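Local coordinates for uncharacterized SnoaL-like protein (Burkholderia thailandensis E264, PDB 3H3H) that is of unknown function but carries a SnoaL-like domain of the NTF2 clan, whose cone-shaped alpha+beta fold often encloses a ligand-binding or catalytic pocket, at residues B[7-12]-B[105-110]; B[14-19]-B[30-35]. One frame throughout, in Å; residues are numbered along the deposited sequence. Where two conformers were deposited one is given.

How the contacts relate
Starting from the N terminus, the chain enters helix 7-22 at once, and both contacts draw on it: its first turns enter contact 1 and its middle enters contact 2. After the helix the chain soon comes back at 30-35, where contact 2 closes a short loop with only ten residues between its segments. Contact 1 closes much later, when strand 100-107 reaches its end, and its long loop encloses the whole of contact 2. The two touch through aromatic packing, Phe105 CZ lying 3.5 Å from Trp17 CE2. Together they tie helix 7-22 to strand 100-107 and to the turn that leads into strand 33-34, as part of the NTF2-like fold.

Contact 1 (B[7-12]-B[105-110]); sequences QAFAQQ and FHFGPD
Phe9 and Phe107 make the whole of this contact, a T-shaped pair in which the helix residue supplies the edge and the strand residue the face. The ring centroids lie 5.0 Å apart and the planes stand at 85°, close to a right angle. Phe9 leads with the CE2-CZ side of its ring: Phe9 CE2 comes within 3.7 Å of Phe107 CE2, and Phe9 CZ is just as near that atom. The approach is not over the middle of the target, since Phe9 CE2 stands 3.6 Å above the plane of Phe107, displaced toward its rim. In such a pair the C-H edge, slightly positive, would meet the electron-rich face.

The two side chains arrive from opposite directions. Phe9 reaches out from the helix with CG trans to its own nitrogen (chi1 -176°), whereas Phe107 turns CG away from its carbonyl carbon (chi1 -68°), and the rings meet midway between the backbones. Farther out, Phe107 also forms an edge-to-face pair with Phe13, one turn beyond Phe9 on the helix, and Phe13 pairs likewise with Phe105.

Helix 7-22 packs against one face of the sheet here. Ala10 packs on Thr82 and Val89 of two neighbouring strands, while Phe107, near the end of strand 100-107, touches Val89 on one adjoining strand and Val113 on the other.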
loop_
_atom_site.group_PDB
_atom_site.type_symbol
_atom_site.label_atom_id
_atom_site.label_comp_id
_atom_site.label_asym_id
_atom_site.label_seq_id
_atom_site.Cartn_x
_atom_site.Cartn_y
_atom_site.Cartn_z
ATOM N N GLN B 7 6.640 10.754 -10.022
ATOM C CA GLN B 7 7.120 9.449 -10.456
ATOM C C GLN B 7 8.665 9.483 -10.482
ATOM O O GLN B 7 9.297 8.466 -10.209
ATOM C CB GLN B 7 6.527 9.022 -11.794
ATOM C CG GLN B 7 6.062 7.548 -11.791
ATOM C CD GLN B 7 4.727 7.336 -11.086
ATOM O OE1 GLN B 7 3.926 8.262 -10.951
ATOM N NE2 GLN B 7 4.469 6.098 -10.658
ATOM N N ALA B 8 9.266 10.645 -10.759
ATOM C CA ALA B 8 10.729 10.776 -10.653
ATOM C C ALA B 8 11.159 10.189 -9.289
ATOM O O ALA B 8 12.009 9.269 -9.185
ATOM C CB ALA B 8 11.172 12.234 -10.756
ATOM N N PHE B 9 10.564 10.777 -8.262
ATOM C CA PHE B 9 10.882 10.432 -6.910
ATOM C C PHE B 9 10.548 8.958 -6.618
ATOM O O PHE B 9 11.353 8.227 -6.053
ATOM C CB PHE B 9 10.169 11.395 -5.950
ATOM C CG PHE B 9 10.527 11.163 -4.551
ATOM C CD1 PHE B 9 11.701 11.667 -4.037
ATOM C CD2 PHE B 9 9.744 10.350 -3.762
ATOM C CE1 PHE B 9 12.060 11.403 -2.749
ATOM C CE2 PHE B 9 10.099 10.073 -2.490
ATOM C CZ PHE B 9 11.245 10.593 -1.963
ATOM N N ALA B 10 9.386 8.493 -7.041
ATOM C CA ALA B 10 8.960 7.157 -6.657
ATOM C C ALA B 10 9.911 6.073 -7.184
ATOM O O ALA B 10 10.248 5.100 -6.518
ATOM C CB ALA B 10 7.526 6.933 -7.161
ATOM N N GLN B 11 10.347 6.267 -8.407
ATOM C CA GLN B 11 11.234 5.323 -9.049
ATOM C C GLN B 11 12.619 5.344 -8.473
ATOM O O GLN B 11 13.181 4.282 -8.257
ATOM C CB GLN B 11 11.348 5.641 -10.549
ATOM C CG GLN B 11 10.038 5.434 -11.251
ATOM C CD GLN B 11 9.658 4.005 -11.299
ATOM O OE1 GLN B 11 10.460 3.152 -11.717
ATOM N NE2 GLN B 11 8.434 3.700 -10.878
ATOM N N GLN B 12 13.163 6.529 -8.235
ATOM C CA GLN B 12 14.511 6.659 -7.721
ATOM C C GLN B 12 14.543 6.145 -6.270
ATOM O O GLN B 12 15.514 5.508 -5.835
ATOM C CB GLN B 12 14.998 8.112 -7.844
ATOM C CG GLN B 12 16.458 8.330 -7.441
ATOM C CD GLN B 12 17.425 7.477 -8.243
ATOM O OE1 GLN B 12 17.131 7.074 -9.375
ATOM N NE2 GLN B 12 18.610 7.231 -7.673
ATOM N N PHE B 105 5.086 3.270 1.657
ATOM C CA PHE B 105 5.929 4.207 2.352
ATOM C C PHE B 105 5.339 5.579 2.297
ATOM O O PHE B 105 5.112 6.140 1.209
ATOM C CB PHE B 105 7.287 4.272 1.682
ATOM C CG PHE B 105 7.975 2.938 1.531
ATOM C CD1 PHE B 105 7.746 2.109 0.429
ATOM C CD2 PHE B 105 8.906 2.511 2.465
ATOM C CE1 PHE B 105 8.380 0.908 0.316
ATOM C CE2 PHE B 105 9.561 1.283 2.338
ATOM C CZ PHE B 105 9.306 0.480 1.274
ATOM N N HIS B 106 5.074 6.146 3.456
ATOM C CA HIS B 106 4.585 7.489 3.572
ATOM C C HIS B 106 5.731 8.409 3.882
ATOM O O HIS B 106 6.585 8.106 4.713
ATOM C CB HIS B 106 3.582 7.618 4.670
ATOM C CG HIS B 106 2.338 6.856 4.411
ATOM N ND1 HIS B 106 1.224 7.420 3.820
ATOM C CD2 HIS B 106 2.053 5.545 4.617
ATOM C CE1 HIS B 106 0.295 6.488 3.695
ATOM N NE2 HIS B 106 0.762 5.347 4.179
ATOM N N PHE B 107 5.746 9.545 3.193
ATOM C CA PHE B 107 6.884 10.468 3.320
ATOM C C PHE B 107 6.524 11.717 4.081
ATOM O O PHE B 107 5.388 12.171 4.010
ATOM C CB PHE B 107 7.417 10.880 1.963
ATOM C CG PHE B 107 8.061 9.758 1.251
ATOM C CD1 PHE B 107 7.275 8.807 0.567
ATOM C CD2 PHE B 107 9.417 9.552 1.387
ATOM C CE1 PHE B 107 7.898 7.715 -0.028
ATOM C CE2 PHE B 107 10.020 8.456 0.796
ATOM C CZ PHE B 107 9.260 7.562 0.119
ATOM N N GLY B 108 7.538 12.299 4.715
ATOM C CA GLY B 108 7.369 13.484 5.509
ATOM C C GLY B 108 7.898 14.676 4.770
ATOM O O GLY B 108 8.227 14.566 3.593
ATOM N N PRO B 109 7.972 15.826 5.474
ATOM C CA PRO B 109 8.430 17.075 4.905
ATOM C C PRO B 109 9.796 16.955 4.288
ATOM O O PRO B 109 10.020 17.546 3.237
ATOM C CB PRO B 109 8.484 18.028 6.119
ATOM C CG PRO B 109 7.543 17.470 7.085
ATOM C CD PRO B 109 7.564 15.974 6.884
ATOM N N ASP B 110 10.705 16.207 4.925
ATOM C CA ASP B 110 12.102 16.106 4.449
ATOM C C ASP B 110 12.302 15.040 3.358
ATOM O O ASP B 110 13.436 14.640 3.096
ATOM C CB ASP B 110 13.042 15.821 5.647
#

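Contact 2 (B[14-19]-B[30-35]); sequences SREWID and LSHYAD
Trp17 and His32 bring the backbones nearest, with CA atoms 7.5 Å apart, where the type I turn from Leu30 to Tyr33 faces the middle of helix 7-22. The polar link is one hydrogen bond: Trp17 NE1 donates to Tyr33 OH over 2.8 Å at 153°, with the hydroxyl in the indole plane. Trp17 swings its indole toward the turn with CG opposite its nitrogen (chi1 -173°), and the two rings meet rim to rim, planes 52° apart, neither lying over the other.

On the more exposed side His32 presents its CE1 corner to Glu16. Glu16 OE1 lies 3.1 Å from His32 CE1 near the imidazole plane, and Glu16 CB is 3.6 Å from that same carbon. The other carboxylate oxygen, OE2, is held by Gln12 NE2, one turn back along the helix.

Chemically, the contact joins a directional bond between two buried aromatic residues to a more polar, partly exposed side formed by Glu16 and His32. The tyrosine oxygen satisfies the buried indole N-H and helps set how the two rings lie against Phe105. Glu16 OE1, by contrast, meets a C-H corner of the imidazole and not a ring nitrogen, which makes that side close packing rather than a salt bridge. An unidentified ligand is bound about 4 Å from the Trp17 side chain, consistent with this indole bordering a pocket.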
loop_
_atom_site.group_PDB
_atom_site.type_symbol
_atom_site.label_atom_id
_atom_site.label_comp_id
_atom_site.label_asym_id
_atom_site.label_seq_id
_atom_site.Cartn_x
_atom_site.Cartn_y
_atom_site.Cartn_z
ATOM N N SER B 14 12.533 3.857 -5.095
ATOM C CA SER B 14 12.421 2.403 -5.207
ATOM C C SER B 14 13.768 1.738 -5.575
ATOM O O SER B 14 14.156 0.744 -5.003
ATOM C CB SER B 14 11.343 2.060 -6.227
ATOM O OG SER B 14 10.102 2.577 -5.829
ATOM N N ARG B 15 14.463 2.293 -6.551
ATOM C CA ARG B 15 15.735 1.730 -6.973
ATOM C C ARG B 15 16.780 1.815 -5.859
ATOM O O ARG B 15 17.551 0.878 -5.667
ATOM C CB ARG B 15 16.230 2.416 -8.259
ATOM C CG ARG B 15 17.586 1.934 -8.761
ATOM C CD ARG B 15 17.544 0.869 -9.869
ATOM N NE ARG B 15 18.859 0.769 -10.476
ATOM C CZ ARG B 15 19.213 1.394 -11.597
ATOM N NH1 ARG B 15 20.446 1.267 -12.069
ATOM N NH2 ARG B 15 18.332 2.139 -12.250
ATOM N N GLU B 16 16.805 2.910 -5.103
ATOM C CA GLU B 16 17.773 3.027 -4.020
ATOM C C GLU B 16 17.390 2.094 -2.895
ATOM O O GLU B 16 18.261 1.455 -2.348
ATOM C CB GLU B 16 17.897 4.461 -3.503
ATOM C CG GLU B 16 18.393 5.384 -4.540
ATOM C CD GLU B 16 18.479 6.843 -4.076
ATOM O OE1 GLU B 16 17.972 7.213 -3.009
ATOM O OE2 GLU B 16 19.014 7.652 -4.830
ATOM N N TRP B 17 16.094 1.996 -2.563
ATOM C CA TRP B 17 15.662 1.184 -1.434
ATOM C C TRP B 17 15.914 -0.283 -1.732
ATOM O O TRP B 17 16.456 -1.005 -0.896
ATOM C CB TRP B 17 14.148 1.396 -1.166
ATOM C CG TRP B 17 13.657 0.752 0.033
ATOM C CD1 TRP B 17 13.620 1.263 1.310
ATOM C CD2 TRP B 17 12.966 -0.482 0.079
ATOM N NE1 TRP B 17 13.056 0.343 2.162
ATOM C CE2 TRP B 17 12.568 -0.697 1.420
ATOM C CE3 TRP B 17 12.664 -1.448 -0.879
ATOM C CZ2 TRP B 17 11.909 -1.856 1.826
ATOM C CZ3 TRP B 17 11.952 -2.581 -0.471
ATOM C CH2 TRP B 17 11.610 -2.787 0.859
ATOM N N ILE B 18 15.537 -0.749 -2.924
ATOM C CA ILE B 18 15.802 -2.134 -3.326
ATOM C C ILE B 18 17.318 -2.412 -3.326
ATOM O O ILE B 18 17.777 -3.415 -2.793
ATOM C CB ILE B 18 15.225 -2.418 -4.704
ATOM C CG1 ILE B 18 13.707 -2.421 -4.662
ATOM C CG2 ILE B 18 15.754 -3.765 -5.301
ATOM C CD1 ILE B 18 13.084 -3.630 -4.001
ATOM N N ASP B 19 18.062 -1.500 -3.898
ATOM C CA ASP B 19 19.515 -1.695 -3.984
ATOM C C ASP B 19 20.128 -1.701 -2.604
ATOM O O ASP B 19 21.082 -2.441 -2.395
ATOM C CB ASP B 19 20.160 -0.626 -4.834
ATOM C CG ASP B 19 19.900 -0.830 -6.327
ATOM O OD1 ASP B 19 19.321 -1.855 -6.727
ATOM O OD2 ASP B 19 20.267 0.053 -7.101
ATOM N N LEU B 30 18.538 2.748 6.143
ATOM C CA LEU B 30 18.012 3.640 7.189
ATOM C C LEU B 30 18.080 5.091 6.752
ATOM O O LEU B 30 17.354 5.914 7.302
ATOM C CB LEU B 30 18.691 3.404 8.525
ATOM C CG LEU B 30 18.241 2.139 9.252
ATOM C CD1 LEU B 30 19.025 1.862 10.477
ATOM C CD2 LEU B 30 16.755 2.214 9.651
ATOM N N SER B 31 18.961 5.411 5.797
ATOM C CA SER B 31 19.119 6.775 5.319
ATOM C C SER B 31 17.818 7.270 4.696
ATOM O O SER B 31 17.607 8.454 4.637
ATOM C CB SER B 31 20.255 6.913 4.301
ATOM O OG SER B 31 19.906 6.363 3.042
ATOM N N HIS B 32 16.943 6.358 4.289
ATOM C CA HIS B 32 15.752 6.730 3.628
ATOM C C HIS B 32 14.620 7.065 4.604
ATOM O O HIS B 32 13.571 7.455 4.155
ATOM C CB HIS B 32 15.275 5.598 2.737
ATOM C CG HIS B 32 16.210 5.380 1.594
ATOM N ND1 HIS B 32 16.320 6.284 0.550
ATOM C CD2 HIS B 32 17.206 4.472 1.424
ATOM C CE1 HIS B 32 17.282 5.877 -0.264
ATOM N NE2 HIS B 32 17.847 4.796 0.249
ATOM N N TYR B 33 14.855 6.815 5.883
ATOM C CA TYR B 33 13.791 6.898 6.903
ATOM C C TYR B 33 14.014 8.075 7.824
ATOM O O TYR B 33 15.146 8.418 8.154
ATOM C CB TYR B 33 13.749 5.596 7.706
ATOM C CG TYR B 33 13.314 4.366 6.911
ATOM C CD1 TYR B 33 14.212 3.687 6.071
ATOM C CD2 TYR B 33 12.013 3.906 6.938
ATOM C CE1 TYR B 33 13.835 2.626 5.358
ATOM C CE2 TYR B 33 11.613 2.827 6.234
ATOM C CZ TYR B 33 12.524 2.160 5.422
ATOM O OH TYR B 33 12.217 1.004 4.742
ATOM N N ALA B 34 12.906 8.672 8.240
ATOM C CA ALA B 34 12.887 9.731 9.210
ATOM C C ALA B 34 13.101 9.187 10.636
ATOM O O ALA B 34 12.838 8.028 10.908
ATOM C CB ALA B 34 11.544 10.462 9.146
ATOM N N ASP B 35 13.645 10.025 11.512
ATOM C CA ASP B 35 13.704 9.657 12.906
ATOM C C ASP B 35 12.292 9.340 13.391
ATOM O O ASP B 35 11.322 10.032 13.061
ATOM C CB ASP B 35 14.290 10.794 13.742
ATOM C CG ASP B 35 15.771 11.047 13.433
ATOM O OD1 ASP B 35 16.489 10.122 13.089
ATOM O OD2 ASP B 35 16.206 12.197 13.589
#